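PDB 2J43: spydx from Streptococcus pyogenes, which probably hydrolyses alpha-1,6-glucosidic linkages in pullulan and glycogen as a whole enzyme, this piece being its tandem family 41 carbohydrate-binding modules, which recognise alpha-glucans. Local coordinates for residues K10-G15 with Y51-D56; V67-N72 with E99-H104. All blocks are in the same frame, centred on the assembly; numbering follows the deposited sequence.

Contact 1: residues K10-G15 with Y51-D56; sequences KTLPAG and YGYYLD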
# COMPACT_ATOMS: atom_id res chain seq x y z
N LYS A 10 -12.04 3.39 -4.46
CA LYS A 10 -12.96 2.41 -3.87
C LYS A 10 -14.41 2.64 -4.30
O LYS A 10 -15.14 1.70 -4.74
CB LYS A 10 -12.94 2.52 -2.36
CG LYS A 10 -13.77 1.41 -1.62
CD LYS A 10 -12.92 0.15 -1.44
CE LYS A 10 -13.65 -1.15 -1.79
NZ LYS A 10 -12.76 -2.28 -2.20
N THR A 11 -14.83 3.89 -4.18
CA THR A 11 -16.21 4.27 -4.47
C THR A 11 -16.30 5.65 -5.11
O THR A 11 -15.92 6.64 -4.48
CB THR A 11 -17.03 4.36 -3.17
OG1 THR A 11 -16.87 3.16 -2.38
CG2 THR A 11 -18.52 4.41 -3.48
N LEU A 12 -16.91 5.71 -6.28
CA LEU A 12 -17.10 6.98 -6.94
C LEU A 12 -18.39 7.63 -6.47
O LEU A 12 -19.21 6.93 -5.86
CB LEU A 12 -17.14 6.73 -8.45
CG LEU A 12 -15.84 6.11 -9.04
CD1 LEU A 12 -16.02 5.86 -10.53
CD2 LEU A 12 -14.65 6.96 -8.77
N PRO A 13 -18.54 8.93 -6.73
CA PRO A 13 -19.71 9.68 -6.23
C PRO A 13 -21.03 8.96 -6.57
O PRO A 13 -21.28 8.58 -7.71
CB PRO A 13 -19.55 11.03 -6.89
CG PRO A 13 -18.01 11.17 -7.02
CD PRO A 13 -17.58 9.82 -7.42
N ALA A 14 -21.89 8.84 -5.54
CA ALA A 14 -23.14 8.09 -5.62
C ALA A 14 -24.04 8.57 -6.74
O ALA A 14 -24.34 9.76 -6.85
CB ALA A 14 -23.92 8.23 -4.31
N GLY A 15 -24.50 7.62 -7.55
CA GLY A 15 -25.46 7.90 -8.59
C GLY A 15 -24.98 8.63 -9.82
O GLY A 15 -25.77 8.95 -10.68
N TYR A 51 -10.90 -3.80 -6.32
CA TYR A 51 -10.99 -2.76 -5.29
C TYR A 51 -12.12 -1.74 -5.61
O TYR A 51 -12.77 -1.19 -4.73
CB TYR A 51 -9.61 -2.05 -5.16
CG TYR A 51 -9.50 -1.01 -4.08
CD1 TYR A 51 -9.32 -1.37 -2.74
CD2 TYR A 51 -9.58 0.35 -4.37
CE1 TYR A 51 -9.24 -0.43 -1.72
CE2 TYR A 51 -9.49 1.30 -3.37
CZ TYR A 51 -9.31 0.91 -2.05
OH TYR A 51 -9.21 1.78 -1.01
N GLY A 52 -12.32 -1.51 -6.89
CA GLY A 52 -13.20 -0.45 -7.34
C GLY A 52 -12.99 -0.08 -8.79
O GLY A 52 -13.32 -0.87 -9.70
N TYR A 53 -12.57 1.16 -9.03
CA TYR A 53 -12.16 1.58 -10.37
C TYR A 53 -10.74 2.06 -10.33
O TYR A 53 -10.24 2.49 -9.27
CB TYR A 53 -13.06 2.71 -10.90
CG TYR A 53 -14.42 2.24 -11.34
CD1 TYR A 53 -14.67 1.93 -12.68
CD2 TYR A 53 -15.43 2.05 -10.43
CE1 TYR A 53 -15.92 1.48 -13.08
CE2 TYR A 53 -16.70 1.57 -10.81
CZ TYR A 53 -16.93 1.29 -12.14
OH TYR A 53 -18.18 0.83 -12.55
N TYR A 54 -10.03 1.98 -11.44
CA TYR A 54 -8.74 2.61 -11.49
C TYR A 54 -8.54 3.37 -12.80
O TYR A 54 -9.15 3.07 -13.84
CB TYR A 54 -7.59 1.61 -11.26
CG TYR A 54 -7.40 0.60 -12.41
CD1 TYR A 54 -6.42 0.80 -13.36
CD2 TYR A 54 -8.27 -0.48 -12.55
CE1 TYR A 54 -6.27 -0.11 -14.44
CE2 TYR A 54 -8.15 -1.38 -13.63
CZ TYR A 54 -7.13 -1.19 -14.56
OH TYR A 54 -7.01 -2.06 -15.63
N LEU A 55 -7.67 4.36 -12.72
CA LEU A 55 -7.40 5.27 -13.80
C LEU A 55 -5.93 5.71 -13.67
O LEU A 55 -5.51 6.10 -12.56
CB LEU A 55 -8.39 6.43 -13.70
CG LEU A 55 -8.37 7.47 -14.79
CD1 LEU A 55 -8.42 6.89 -16.20
CD2 LEU A 55 -9.56 8.37 -14.53
N ASP A 56 -5.16 5.64 -14.76
CA ASP A 56 -3.74 6.00 -14.79
C ASP A 56 -3.57 7.46 -15.17
O ASP A 56 -4.14 7.92 -16.18
CB ASP A 56 -2.97 5.17 -15.79
CG ASP A 56 -2.89 3.72 -15.39
OD1 ASP A 56 -3.15 3.39 -14.20
OD2 ASP A 56 -2.63 2.83 -16.21
O HOH W 1 -15.73 -1.06 -4.53

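Contact 2: residues V67-N72 with E99-H104; sequences VSYLIN and ENYHAH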
# COMPACT_ATOMS: atom_id res chain seq x y z
N VAL A 67 0.78 15.11 -6.02
CA VAL A 67 -0.29 15.18 -6.99
C VAL A 67 -1.54 15.59 -6.27
O VAL A 67 -1.86 15.06 -5.21
CB VAL A 67 -0.50 13.80 -7.61
CG1 VAL A 67 -1.74 13.71 -8.42
CG2 VAL A 67 0.77 13.45 -8.48
N SER A 68 -2.26 16.50 -6.86
CA SER A 68 -3.52 16.88 -6.33
C SER A 68 -4.60 16.53 -7.35
O SER A 68 -4.38 16.47 -8.55
CB SER A 68 -3.57 18.38 -6.01
OG SER A 68 -2.60 18.70 -4.99
N TYR A 69 -5.81 16.35 -6.83
CA TYR A 69 -6.90 15.91 -7.67
C TYR A 69 -8.25 16.18 -7.01
O TYR A 69 -8.39 16.41 -5.78
CB TYR A 69 -6.81 14.40 -8.02
CG TYR A 69 -7.22 13.54 -6.86
CD1 TYR A 69 -8.54 13.07 -6.72
CD2 TYR A 69 -6.30 13.24 -5.85
CE1 TYR A 69 -8.88 12.34 -5.58
CE2 TYR A 69 -6.67 12.46 -4.73
CZ TYR A 69 -7.94 12.04 -4.62
OH TYR A 69 -8.31 11.33 -3.49
N LEU A 70 -9.26 16.13 -7.85
CA LEU A 70 -10.64 16.09 -7.40
C LEU A 70 -11.45 15.35 -8.44
O LEU A 70 -11.00 15.18 -9.56
CB LEU A 70 -11.20 17.49 -7.15
CG LEU A 70 -11.27 18.40 -8.36
CD1 LEU A 70 -12.59 18.14 -9.09
CD2 LEU A 70 -11.17 19.89 -8.02
N ILE A 71 -12.65 14.94 -8.05
CA ILE A 71 -13.62 14.32 -8.97
C ILE A 71 -14.71 15.35 -9.16
O ILE A 71 -15.31 15.83 -8.17
CB ILE A 71 -14.20 12.96 -8.42
CG1 ILE A 71 -13.08 11.94 -8.31
CG2 ILE A 71 -15.32 12.42 -9.35
CD1 ILE A 71 -13.49 10.63 -7.73
N ASN A 72 -15.00 15.68 -10.40
CA ASN A 72 -16.04 16.64 -10.74
C ASN A 72 -17.09 15.98 -11.60
O ASN A 72 -16.99 14.79 -11.88
CB ASN A 72 -15.49 17.92 -11.40
CG ASN A 72 -14.89 17.73 -12.83
OD1 ASN A 72 -15.15 16.73 -13.47
ND2 ASN A 72 -14.22 18.77 -13.38
N GLU A 99 -13.04 5.15 0.43
CA GLU A 99 -14.31 5.84 0.28
C GLU A 99 -14.40 7.20 0.99
O GLU A 99 -15.29 7.98 0.69
CB GLU A 99 -15.46 4.93 0.76
CG GLU A 99 -15.52 4.79 2.26
CD GLU A 99 -14.69 3.65 2.83
OE1 GLU A 99 -13.82 3.07 2.13
OE2 GLU A 99 -14.92 3.35 4.02
N ASN A 100 -13.48 7.45 1.91
CA ASN A 100 -13.34 8.77 2.54
C ASN A 100 -12.19 9.61 1.95
O ASN A 100 -11.74 10.60 2.56
CB ASN A 100 -13.10 8.62 4.03
CG ASN A 100 -14.19 7.84 4.74
OD1 ASN A 100 -13.90 6.97 5.54
ND2 ASN A 100 -15.43 8.15 4.45
N TYR A 101 -11.67 9.20 0.79
CA TYR A 101 -10.62 9.93 0.08
C TYR A 101 -9.31 9.97 0.86
O TYR A 101 -8.49 10.85 0.66
CB TYR A 101 -11.09 11.34 -0.37
CG TYR A 101 -12.14 11.27 -1.44
CD1 TYR A 101 -11.81 11.01 -2.75
CD2 TYR A 101 -13.50 11.42 -1.11
CE1 TYR A 101 -12.75 10.89 -3.71
CE2 TYR A 101 -14.47 11.31 -2.08
CZ TYR A 101 -14.09 11.05 -3.39
OH TYR A 101 -15.04 10.92 -4.36
N HIS A 102 -9.09 8.97 1.71
CA HIS A 102 -7.79 8.79 2.35
C HIS A 102 -6.91 7.95 1.42
O HIS A 102 -7.37 6.93 0.89
CB HIS A 102 -7.95 8.12 3.72
CG HIS A 102 -8.76 8.93 4.71
ND1 HIS A 102 -8.48 10.25 5.00
CD2 HIS A 102 -9.80 8.58 5.51
CE1 HIS A 102 -9.33 10.68 5.92
NE2 HIS A 102 -10.15 9.69 6.23
N ALA A 103 -5.66 8.36 1.23
CA ALA A 103 -4.76 7.71 0.31
C ALA A 103 -3.85 6.72 1.01
O ALA A 103 -3.45 6.92 2.17
CB ALA A 103 -3.95 8.72 -0.45
N HIS A 104 -3.51 5.65 0.29
CA HIS A 104 -2.67 4.57 0.83
C HIS A 104 -1.68 4.16 -0.21
O HIS A 104 -2.00 4.10 -1.41
CB HIS A 104 -3.59 3.38 1.21
CG HIS A 104 -4.65 3.75 2.18
ND1 HIS A 104 -5.92 4.12 1.79
CD2 HIS A 104 -4.65 3.78 3.53
CE1 HIS A 104 -6.66 4.34 2.86
NE2 HIS A 104 -5.91 4.15 3.93
O HOH W 2 -6.67 11.37 -1.30

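Contact 1: residues K10-G15 with Y51-D56
Lys10 lies across one face of the Tyr51 ring and ends on the backbone of the same tyrosine, joining the loop that follows strand 4-9 to the turn leading into strand 53-58. These are neighbouring antiparallel strands of one sheet in the first of two beta-sandwich carbohydrate-binding modules, and the contact closes the end of that strand pair. In the lysine CG stands anti to the backbone N (chi1 -174°), and bends at chi2 and chi3 then lay CD over the ring and turn NZ back to the Tyr51 carbonyl. CD makes a CH-pi contact, 3.9 Å from the centroid of Tyr51. NZ, carried past the rim, makes an off-centre cation-pi contact with the same ring and donates a hydrogen bond of 2.8 Å to Tyr51 O. It reaches that oxygen well to one side, with a C=O...N angle of 119°, tilted 16° from the carbonyl plane. The ammonium group thus meets both a carbonyl oxygen and, off-centre, the ring's pi system, an environment that probably suits its positive charge. Elsewhere Tyr51 meets Trp96 edge-to-face, so the ring that carries the lysine is itself packed against strand 94-97. Further along, Leu12 crosses Tyr53 at about a right angle; its CD1 approaches the ring obliquely, 3.9 Å from Tyr53 CD2. Leu12 also packs on Ile71 of the facing sheet, so it bridges Tyr53 and strand 66-73. A water links the two backbones, donating hydrogen bonds to Lys10 O at 2.8 Å and to Tyr51 O at 3.0 Å, which gives the tyrosine carbonyl a second donor in addition to NZ.

Contact 2: residues V67-N72 with E99-H104
Tyr69 and Tyr101 meet obliquely, the phenol end of the first against the edge of the second. Tyr69 OH lies in the plane of the Tyr101 ring, 3.6 Å from Tyr101 CD1, and in turn Tyr101 CD1 comes up at the edge of the Tyr69 ring, near its plane, so the two rings do not stack face to face. Farther along the same Tyr101 rim, Ile71 CD1 touches the hydroxyl end, 3.7 Å from Tyr101 OH and 4.1 Å from Tyr101 CE1; here the side chains cross at about a right angle. Tyr69 and Ile71 are two residues apart on strand 66-73 and both face into the beta-sandwich, where Tyr101 comes down from the turn between strands 94-97 and 103-104 of the opposing sheet. Tyr101 has a positive phi (65°) within that turn. With its CG anti to the carbonyl carbon (chi1 -68°), the ring reaches across to strand 66-73, and it also touches Gln83 of the adjoining strand 83-86. Tyr69, a buried residue, shares a 2.7 Å hydrogen bond through OH with a water, and this water donates a hydrogen bond, also 2.7 Å long, to Tyr101 O.

In the fold
Contact 1 and contact 2 lie in the first module, with centres about 10 Å apart, and they adjoin at the interface between its two sheets through Leu12, Pro13 and Ile71. Ile71 joins them: its CD1 lies 4.0 Å from Leu12 CD2, and its CG2 is 3.8 Å from Pro13 CG, so the loop after strand 4-9 covers the same isoleucine that meets Tyr101. A second junction runs along the outer loops, where Lys10 CB is 3.8 Å from Glu99 N. In sequence, strand 53-58 is followed directly by strand 66-73. Neither contact includes a ligand; contact 1 combines polar and aromatic interactions at the end of a strand pair, whereas contact 2 joins the two sheets.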